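Side-chain contacts in superoxide dismutase [Fe] (Aquifex pyrophilus, PDB 1COJ), which destroys superoxide radicals by converting superoxide and protons into hydrogen peroxide and oxygen, using one iron ion in each subunit of a homotetramer: residues Glu17-Ser20 and Asn21-Glu25; Val78-His81 and Glu82-Phe85; Glu98-Lys101 and Lys102-Glu106; Lys186-Trp190 and Asp191-Glu195. All blocks are in the same frame, centred on the assembly; numbering follows the deposited sequence.

Interaction 1 of 4, residues Glu17-Ser20 and Asn21-Glu25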
# COMPACT_ATOMS: atom_id res chain seq x y z
N GLU A 17 -21.11 -23.00 -14.45
CA GLU A 17 -20.63 -24.33 -14.12
C GLU A 17 -19.49 -24.22 -13.09
O GLU A 17 -18.37 -23.85 -13.42
CB GLU A 17 -20.14 -25.01 -15.40
CG GLU A 17 -19.79 -26.48 -15.25
CD GLU A 17 -19.34 -27.09 -16.57
OE1 GLU A 17 -20.04 -26.90 -17.59
OE2 GLU A 17 -18.29 -27.76 -16.58
N GLY A 18 -19.80 -24.53 -11.84
CA GLY A 18 -18.79 -24.47 -10.79
C GLY A 18 -18.85 -23.22 -9.94
O GLY A 18 -18.15 -23.11 -8.93
N ILE A 19 -19.66 -22.26 -10.35
CA ILE A 19 -19.83 -21.02 -9.61
C ILE A 19 -21.34 -20.83 -9.46
O ILE A 19 -22.04 -20.51 -10.42
CB ILE A 19 -19.18 -19.82 -10.34
CG1 ILE A 19 -17.68 -20.08 -10.53
CG2 ILE A 19 -19.38 -18.54 -9.53
CD1 ILE A 19 -16.96 -19.03 -11.36
N SER A 20 -21.84 -21.07 -8.25
CA SER A 20 -23.26 -20.99 -7.97
C SER A 20 -23.89 -19.61 -8.02
O SER A 20 -23.20 -18.58 -7.97
CB SER A 20 -23.54 -21.59 -6.59
OG SER A 20 -23.10 -20.73 -5.56
N ASN A 21 -25.22 -19.59 -8.09
CA ASN A 21 -25.98 -18.34 -8.11
C ASN A 21 -25.89 -17.71 -6.74
O ASN A 21 -25.92 -16.49 -6.60
CB ASN A 21 -27.45 -18.60 -8.47
CG ASN A 21 -27.63 -19.09 -9.89
OD1 ASN A 21 -28.61 -19.74 -10.23
ND2 ASN A 21 -26.71 -18.70 -10.74
N GLU A 22 -25.76 -18.57 -5.73
CA GLU A 22 -25.63 -18.12 -4.35
C GLU A 22 -24.35 -17.30 -4.20
O GLU A 22 -24.31 -16.34 -3.43
CB GLU A 22 -25.60 -19.33 -3.40
CG GLU A 22 -25.57 -18.96 -1.92
CD GLU A 22 -25.52 -20.17 -0.98
OE1 GLU A 22 -25.76 -19.98 0.23
OE2 GLU A 22 -25.23 -21.29 -1.44
N GLN A 23 -23.31 -17.70 -4.92
CA GLN A 23 -22.03 -17.00 -4.89
C GLN A 23 -22.11 -15.70 -5.69
O GLN A 23 -21.61 -14.66 -5.26
CB GLN A 23 -20.94 -17.91 -5.47
CG GLN A 23 -19.56 -17.28 -5.60
CD GLN A 23 -18.97 -16.89 -4.26
OE1 GLN A 23 -18.33 -17.70 -3.59
NE2 GLN A 23 -19.20 -15.65 -3.86
N ILE A 24 -22.75 -15.77 -6.85
CA ILE A 24 -22.91 -14.62 -7.73
C ILE A 24 -23.75 -13.49 -7.13
O ILE A 24 -23.40 -12.32 -7.27
CB ILE A 24 -23.54 -15.05 -9.08
CG1 ILE A 24 -22.60 -15.98 -9.85
CG2 ILE A 24 -23.91 -13.82 -9.92
CD1 ILE A 24 -21.28 -15.34 -10.25
N GLU A 25 -24.82 -13.85 -6.43
CA GLU A 25 -25.73 -12.86 -5.84
C GLU A 25 -25.08 -11.73 -5.03
O GLU A 25 -25.17 -10.56 -5.42
CB GLU A 25 -26.83 -13.57 -5.03
CG GLU A 25 -27.98 -12.66 -4.59
CD GLU A 25 -28.86 -12.17 -5.74
OE1 GLU A 25 -29.72 -11.29 -5.51
OE2 GLU A 25 -28.69 -12.65 -6.89

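Interaction 2 of 4, residues Val78-His81 and Glu82-Phe85. With FE (Fe (III) ion), chain B.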
# COMPACT_ATOMS: atom_id res chain seq x y z
N VAL A 78 -15.49 -0.91 -10.14
CA VAL A 78 -16.57 -0.99 -11.13
C VAL A 78 -16.09 -1.66 -12.43
O VAL A 78 -16.60 -2.71 -12.83
CB VAL A 78 -17.12 0.43 -11.48
CG1 VAL A 78 -18.13 0.36 -12.62
CG2 VAL A 78 -17.76 1.07 -10.25
N VAL A 79 -15.08 -1.06 -13.06
CA VAL A 79 -14.54 -1.53 -14.32
C VAL A 79 -14.10 -3.00 -14.32
O VAL A 79 -14.50 -3.77 -15.19
CB VAL A 79 -13.36 -0.64 -14.79
CG1 VAL A 79 -12.68 -1.24 -16.00
CG2 VAL A 79 -13.86 0.76 -15.12
N LEU A 80 -13.29 -3.37 -13.34
CA LEU A 80 -12.79 -4.74 -13.24
C LEU A 80 -13.92 -5.75 -13.08
O LEU A 80 -13.89 -6.82 -13.68
CB LEU A 80 -11.77 -4.86 -12.10
CG LEU A 80 -10.28 -4.65 -12.44
CD1 LEU A 80 -10.07 -3.78 -13.66
CD2 LEU A 80 -9.56 -4.08 -11.23
N HIS A 81 -14.94 -5.40 -12.29
CA HIS A 81 -16.07 -6.30 -12.11
C HIS A 81 -16.88 -6.45 -13.39
O HIS A 81 -17.33 -7.55 -13.72
CB HIS A 81 -16.96 -5.85 -10.95
CG HIS A 81 -16.45 -6.28 -9.60
ND1 HIS A 81 -15.64 -5.50 -8.81
CD2 HIS A 81 -16.58 -7.46 -8.96
CE1 HIS A 81 -15.30 -6.22 -7.74
NE2 HIS A 81 -15.84 -7.42 -7.78
N GLU A 82 -17.04 -5.36 -14.13
CA GLU A 82 -17.78 -5.42 -15.39
C GLU A 82 -17.06 -6.29 -16.41
O GLU A 82 -17.70 -7.02 -17.17
CB GLU A 82 -18.04 -4.02 -15.93
CG GLU A 82 -18.99 -3.23 -15.06
CD GLU A 82 -19.38 -1.89 -15.64
OE1 GLU A 82 -20.31 -1.28 -15.08
OE2 GLU A 82 -18.77 -1.44 -16.63
N LEU A 83 -15.74 -6.24 -16.40
CA LEU A 83 -14.93 -7.05 -17.32
C LEU A 83 -14.98 -8.52 -16.90
O LEU A 83 -14.95 -9.43 -17.73
CB LEU A 83 -13.48 -6.56 -17.32
CG LEU A 83 -13.21 -5.19 -17.95
CD1 LEU A 83 -11.82 -4.71 -17.58
CD2 LEU A 83 -13.36 -5.27 -19.46
N TYR A 84 -15.08 -8.74 -15.59
CA TYR A 84 -15.14 -10.08 -15.01
C TYR A 84 -16.48 -10.77 -15.31
O TYR A 84 -16.50 -11.83 -15.94
CB TYR A 84 -14.90 -9.97 -13.50
CG TYR A 84 -15.10 -11.23 -12.69
CD1 TYR A 84 -14.15 -12.26 -12.72
CD2 TYR A 84 -16.20 -11.37 -11.86
CE1 TYR A 84 -14.30 -13.39 -11.92
CE2 TYR A 84 -16.36 -12.50 -11.05
CZ TYR A 84 -15.40 -13.50 -11.08
OH TYR A 84 -15.52 -14.57 -10.22
N PHE A 85 -17.58 -10.17 -14.87
CA PHE A 85 -18.90 -10.74 -15.10
C PHE A 85 -19.22 -10.86 -16.59
O PHE A 85 -19.76 -11.87 -17.04
CB PHE A 85 -19.97 -9.90 -14.41
CG PHE A 85 -19.91 -9.94 -12.91
CD1 PHE A 85 -19.90 -11.15 -12.23
CD2 PHE A 85 -19.88 -8.75 -12.17
CE1 PHE A 85 -19.87 -11.19 -10.84
CE2 PHE A 85 -19.84 -8.78 -10.78
CZ PHE A 85 -19.83 -10.00 -10.12
FE FE B . -15.04 -8.94 -6.46
O HOH W 1 -13.32 -7.97 -6.11

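Interaction 3 of 4, residues Glu98-Lys101 and Lys102-Glu106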
# COMPACT_ATOMS: atom_id res chain seq x y z
N GLU A 98 -7.36 -17.63 -33.68
CA GLU A 98 -6.03 -18.00 -34.15
C GLU A 98 -5.06 -16.86 -33.89
O GLU A 98 -3.93 -17.09 -33.46
CB GLU A 98 -6.04 -18.37 -35.63
CG GLU A 98 -6.83 -19.64 -35.94
CD GLU A 98 -6.30 -20.88 -35.22
OE1 GLU A 98 -7.08 -21.54 -34.50
OE2 GLU A 98 -5.10 -21.21 -35.40
N ALA A 99 -5.52 -15.64 -34.11
CA ALA A 99 -4.70 -14.46 -33.89
C ALA A 99 -4.28 -14.38 -32.42
O ALA A 99 -3.12 -14.11 -32.11
CB ALA A 99 -5.45 -13.20 -34.29
N LEU A 100 -5.23 -14.64 -31.52
CA LEU A 100 -4.94 -14.60 -30.09
C LEU A 100 -3.95 -15.70 -29.71
O LEU A 100 -2.97 -15.44 -29.00
CB LEU A 100 -6.23 -14.75 -29.27
CG LEU A 100 -6.06 -14.81 -27.75
CD1 LEU A 100 -5.34 -13.56 -27.25
CD2 LEU A 100 -7.41 -14.96 -27.08
N LYS A 101 -4.17 -16.90 -30.22
CA LYS A 101 -3.29 -18.03 -29.93
C LYS A 101 -1.86 -17.76 -30.39
O LYS A 101 -0.90 -18.09 -29.69
CB LYS A 101 -3.80 -19.30 -30.59
CG LYS A 101 -5.08 -19.85 -29.99
CD LYS A 101 -5.55 -21.05 -30.80
CE LYS A 101 -6.88 -21.57 -30.29
NZ LYS A 101 -7.44 -22.61 -31.20
N LYS A 102 -1.71 -17.14 -31.56
CA LYS A 102 -0.39 -16.85 -32.10
C LYS A 102 0.37 -15.84 -31.26
O LYS A 102 1.57 -16.00 -31.01
CB LYS A 102 -0.50 -16.37 -33.55
CG LYS A 102 0.83 -16.31 -34.29
CD LYS A 102 1.55 -17.66 -34.31
CE LYS A 102 0.72 -18.74 -35.02
NZ LYS A 102 1.39 -20.08 -35.00
N LYS A 103 -0.32 -14.79 -30.82
CA LYS A 103 0.29 -13.75 -30.00
C LYS A 103 0.73 -14.34 -28.66
O LYS A 103 1.83 -14.06 -28.18
CB LYS A 103 -0.70 -12.61 -29.76
CG LYS A 103 -0.09 -11.35 -29.16
CD LYS A 103 0.11 -10.29 -30.23
CE LYS A 103 0.71 -9.01 -29.67
NZ LYS A 103 2.16 -9.14 -29.37
N ILE A 104 -0.13 -15.16 -28.06
CA ILE A 104 0.17 -15.81 -26.78
C ILE A 104 1.39 -16.70 -26.96
O ILE A 104 2.25 -16.78 -26.08
CB ILE A 104 -1.03 -16.68 -26.30
CG1 ILE A 104 -2.17 -15.79 -25.81
CG2 ILE A 104 -0.58 -17.66 -25.22
CD1 ILE A 104 -3.40 -16.55 -25.38
N GLU A 105 1.46 -17.36 -28.11
CA GLU A 105 2.56 -18.25 -28.41
C GLU A 105 3.89 -17.51 -28.45
O GLU A 105 4.85 -17.92 -27.81
CB GLU A 105 2.30 -18.95 -29.73
CG GLU A 105 3.13 -20.19 -29.94
CD GLU A 105 2.81 -20.88 -31.25
OE1 GLU A 105 3.73 -21.52 -31.81
OE2 GLU A 105 1.65 -20.80 -31.72
N GLU A 106 3.93 -16.38 -29.15
CA GLU A 106 5.17 -15.63 -29.25
C GLU A 106 5.53 -14.80 -28.02
O GLU A 106 6.71 -14.63 -27.71
CB GLU A 106 5.20 -14.78 -30.53
CG GLU A 106 4.03 -13.84 -30.72
CD GLU A 106 4.06 -13.16 -32.08
OE1 GLU A 106 3.17 -13.45 -32.91
OE2 GLU A 106 4.98 -12.34 -32.32

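Interaction 4 of 4, residues Lys186-Trp190 and Asp191-Glu195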
# COMPACT_ATOMS: atom_id res chain seq x y z
N LYS A 186 -13.63 -22.72 -16.95
CA LYS A 186 -14.68 -23.52 -17.59
C LYS A 186 -15.82 -22.65 -18.12
O LYS A 186 -16.59 -23.10 -18.97
CB LYS A 186 -15.29 -24.53 -16.61
CG LYS A 186 -14.39 -25.67 -16.20
CD LYS A 186 -15.23 -26.76 -15.54
CE LYS A 186 -14.38 -27.84 -14.91
NZ LYS A 186 -13.70 -27.37 -13.66
N ASN A 187 -15.94 -21.43 -17.63
CA ASN A 187 -17.03 -20.56 -18.06
C ASN A 187 -16.62 -19.34 -18.87
O ASN A 187 -17.41 -18.40 -19.02
CB ASN A 187 -17.84 -20.11 -16.84
CG ASN A 187 -18.51 -21.27 -16.14
OD1 ASN A 187 -18.00 -21.81 -15.16
ND2 ASN A 187 -19.66 -21.65 -16.63
N ILE A 188 -15.43 -19.36 -19.46
CA ILE A 188 -14.96 -18.23 -20.24
C ILE A 188 -15.68 -18.09 -21.58
O ILE A 188 -15.78 -19.04 -22.35
CB ILE A 188 -13.44 -18.27 -20.48
CG1 ILE A 188 -12.70 -18.09 -19.15
CG2 ILE A 188 -13.02 -17.18 -21.46
CD1 ILE A 188 -11.18 -18.13 -19.27
N ASN A 189 -16.21 -16.89 -21.82
CA ASN A 189 -16.89 -16.59 -23.07
C ASN A 189 -15.81 -16.05 -24.01
O ASN A 189 -15.48 -14.86 -23.97
CB ASN A 189 -17.98 -15.54 -22.86
CG ASN A 189 -18.78 -15.26 -24.11
OD1 ASN A 189 -18.31 -15.47 -25.24
ND2 ASN A 189 -19.99 -14.80 -23.93
N TRP A 190 -15.25 -16.93 -24.83
CA TRP A 190 -14.20 -16.55 -25.77
C TRP A 190 -14.60 -15.57 -26.85
O TRP A 190 -13.74 -14.92 -27.45
CB TRP A 190 -13.54 -17.79 -26.36
CG TRP A 190 -12.74 -18.52 -25.35
CD1 TRP A 190 -13.08 -19.67 -24.70
CD2 TRP A 190 -11.46 -18.13 -24.84
NE1 TRP A 190 -12.10 -20.01 -23.80
CE2 TRP A 190 -11.09 -19.09 -23.87
CE3 TRP A 190 -10.59 -17.06 -25.11
CZ2 TRP A 190 -9.88 -19.01 -23.16
CZ3 TRP A 190 -9.39 -16.99 -24.41
CH2 TRP A 190 -9.05 -17.96 -23.44
N ASP A 191 -15.90 -15.45 -27.12
CA ASP A 191 -16.37 -14.50 -28.12
C ASP A 191 -16.04 -13.10 -27.60
O ASP A 191 -15.56 -12.25 -28.34
CB ASP A 191 -17.89 -14.63 -28.32
CG ASP A 191 -18.28 -15.88 -29.10
OD1 ASP A 191 -17.40 -16.70 -29.43
OD2 ASP A 191 -19.48 -16.04 -29.37
N VAL A 192 -16.27 -12.90 -26.30
CA VAL A 192 -16.00 -11.63 -25.63
C VAL A 192 -14.50 -11.33 -25.62
O VAL A 192 -14.07 -10.25 -26.04
CB VAL A 192 -16.56 -11.64 -24.18
CG1 VAL A 192 -16.10 -10.40 -23.41
CG2 VAL A 192 -18.08 -11.68 -24.21
N VAL A 193 -13.71 -12.30 -25.18
CA VAL A 193 -12.26 -12.15 -25.11
C VAL A 193 -11.65 -11.89 -26.50
O VAL A 193 -10.80 -11.01 -26.65
CB VAL A 193 -11.58 -13.38 -24.47
CG1 VAL A 193 -10.07 -13.20 -24.40
CG2 VAL A 193 -12.15 -13.61 -23.07
N ASN A 194 -12.09 -12.63 -27.50
CA ASN A 194 -11.58 -12.46 -28.86
C ASN A 194 -11.85 -11.06 -29.39
O ASN A 194 -11.01 -10.46 -30.08
CB ASN A 194 -12.17 -13.50 -29.82
CG ASN A 194 -11.70 -14.92 -29.52
OD1 ASN A 194 -12.25 -15.88 -30.05
ND2 ASN A 194 -10.68 -15.05 -28.69
N GLU A 195 -13.03 -10.52 -29.07
CA GLU A 195 -13.39 -9.18 -29.51
C GLU A 195 -12.50 -8.15 -28.82
O GLU A 195 -12.04 -7.20 -29.45
CB GLU A 195 -14.86 -8.87 -29.21
CG GLU A 195 -15.21 -7.42 -29.49
CD GLU A 195 -16.69 -7.14 -29.46
OE1 GLU A 195 -17.18 -6.47 -30.39
OE2 GLU A 195 -17.37 -7.58 -28.50

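Interaction 1 of 4, residues Glu17-Ser20 and Asn21-Glu25
S20 and Q23 meet at the first turn of helix 21-47, where leading N-H groups have no earlier helical carbonyl to take them up. The polar contacts all start from S20, the N-cap residue. Its OG accepts from Q23 N at 3.1 Å, the classic capping bond to the third residue of the helix; a chi1 of 74°, placing the hydroxyl between backbone N and carbonyl carbon, brings it over the helix end. S20 O holds I24 N at 3.1 Å in a straighter bond (158° at the hydrogen) and adds a weak one to Q23 N.

The apolar contact flanks this cap: I19 CG2 touches I24 CD1 at 3.8 Å, the two side chains crossing at about a right angle, a hydrophobic staple. Outside the segments, D172 OD2 bonds S20 OG and D172 N bonds Q23 OE1. With a valine in place of S20, Q23 N would probably keep only its weak carbonyl bond and D172 would lose its hydroxyl partner.

Because a carboxylate and an amide N-H share one hydroxyl, S20 probably donates to the former while accepting from the latter, thus fastening the turn just ahead of the iron ligand H27 to helix 170-173.

Interaction 2 of 4, residues Val78-His81 and Glu82-Phe85
H81 bonds iron through its ring and F85 through its backbone, within helix 63-86 of the alpha-hairpin domain that iron and manganese superoxide dismutases share. NE2 of H81 lies 2.2 Å from the iron atom FE; a water whose O is 2.0 Å from FE, together with H27, D163 and H167, completes the site. The imidazole is fixed at its other nitrogen too, where ND1 is hydrogen-bonded to G77 O, a second-shell bond that restrains its rotation.

Beneath the metal, the backbone runs as regular helix: F85 N reaches H81 O at 2.9 Å and a nearly straight 171°, while E82, L83 and Y84 make the same i to i-4 bond to V78, V79 and L80 at more bent angles.

The E82 side chain runs extended beside that of V78, OE1 lying 3.7 Å from V78 CG1, and this buried oxygen is hydrogen-bonded to Y32 OH on helix 21-47. An alanine here is likely to leave the Y32 hydroxyl without this acceptor and to uncover one flank of V78. One residue further along, V79 CG1 packs on L83 CD1 at 3.9 Å, near F136 and I211 of the third subunit.

On the metal-facing side, the rings of H81 and F85 point the same way, their planes 35° apart and their centroids 6.0 Å from each other. F85 also meets H27 edge-to-face, so it adjoins two iron ligands. It reaches the edge of the H81 imidazole, near the ring plane, with CE2 4.0 Å from H81 CD2.

Interaction 3 of 4, residues Glu98-Lys101 and Lys102-Glu106
K102 opens the second half of helix 98-107 with its N bonded to E98 O at 2.9 Å, and its CB packs against the same carbonyl oxygen. Beyond CB the chain bends twice (chi2 57°, chi3 61°), which carries NZ to E105 OE2 at 3.4 Å, a weak salt bridge one turn on.

K103 N follows with a bond to A99 O, while its side chain runs on along the helix, NZ forming a salt bridge with D107 one turn ahead and a hydrogen bond to G138 O outside the helix. At I104, N reaches L100 O at 3.0 Å and a straight 166°. Here the turn is apolar: I104 CD1 lies 4.0 Å from L100 CG, the two side chains crossing obliquely.

E105 N bonds K101 O at 2.9 Å, and E105 CB rests against that oxygen. K101 itself stretches out fully and meets E98 OE1 through NZ at 3.5 Å, another weak ion pair at the surface. Crystal neighbours touch K101, K102 and E105, so these poses may be partly lattice-made. E106 N closes the run on K102 O.

The inner face sits between three elements: L100 meets N194 and F197 of helix 190-207, and I104 meets L140 of strand 139-145 and C114 of helix 111-124.

Interaction 4 of 4, residues Lys186-Trp190 and Asp191-Glu195
N189 turns its side-chain oxygen back over the start of helix 190-207, where OD1 accepts weak bonds from D191 N at 3.1 Å and V192 N at 3.4 Å. With CG anti to the backbone N (chi1 -176°), the amide swings toward these N-H groups instead of away from the helix. The N189 carbonyl serves the same turn, its O taking weak bonds from V192 N and V193 N. No single bond of this set is strong, so the cap depends on four modest ones shared between two acceptors. The first robust helical bond comes one residue later, from N194 N to W190 O at 2.8 Å.

Carbon contacts press on the polar groups. V192 CG2 lies 3.6 Å from N189 CG, the side chains crossing at about a right angle. I188 CG2 touches V193 CG2 at 4.0 Å and also sits 3.6 Å above the centre of the W190 ring, wedged between valine and indole. V193 completes the cluster with CG1, which lies 3.9 Å from W190 CZ3.

Further out, several residues position this turn. ND2 of N189 has a weak bond to T89 OG1, D191 OD2 forms a salt bridge with K93, and backbone bonds join N189 to M87 and both I188 and W190 to K93. The indole leans on L100 and on I160 of strand 157-163.

An asparagine N-cap, with an Asx turn to D191 and a hydrophobic staple between I188 and V193, is a standard way to begin a helix after a loop.

In the fold
From the N terminus, interaction 1 starts helix 21-47, interaction 2 lies near the end of helix 63-86, interaction 3 spans most of helix 98-107 and interaction 4 starts helix 190-207. All are local turns in series: none closes a long loop, nests in another or crosses it. Interactions 1 and 2 belong to the alpha-hairpin domain, their centres about 16 Å apart, and interactions 3 and 4 to the C-terminal domain. Tertiary packing supplies the links. The loops of interactions 1 and 4 touch where E17 meets K186, joining the two domains, while L100 of interaction 3 packs on W190, V193 and N194 of interaction 4. Interaction 2 alone holds an iron ligand.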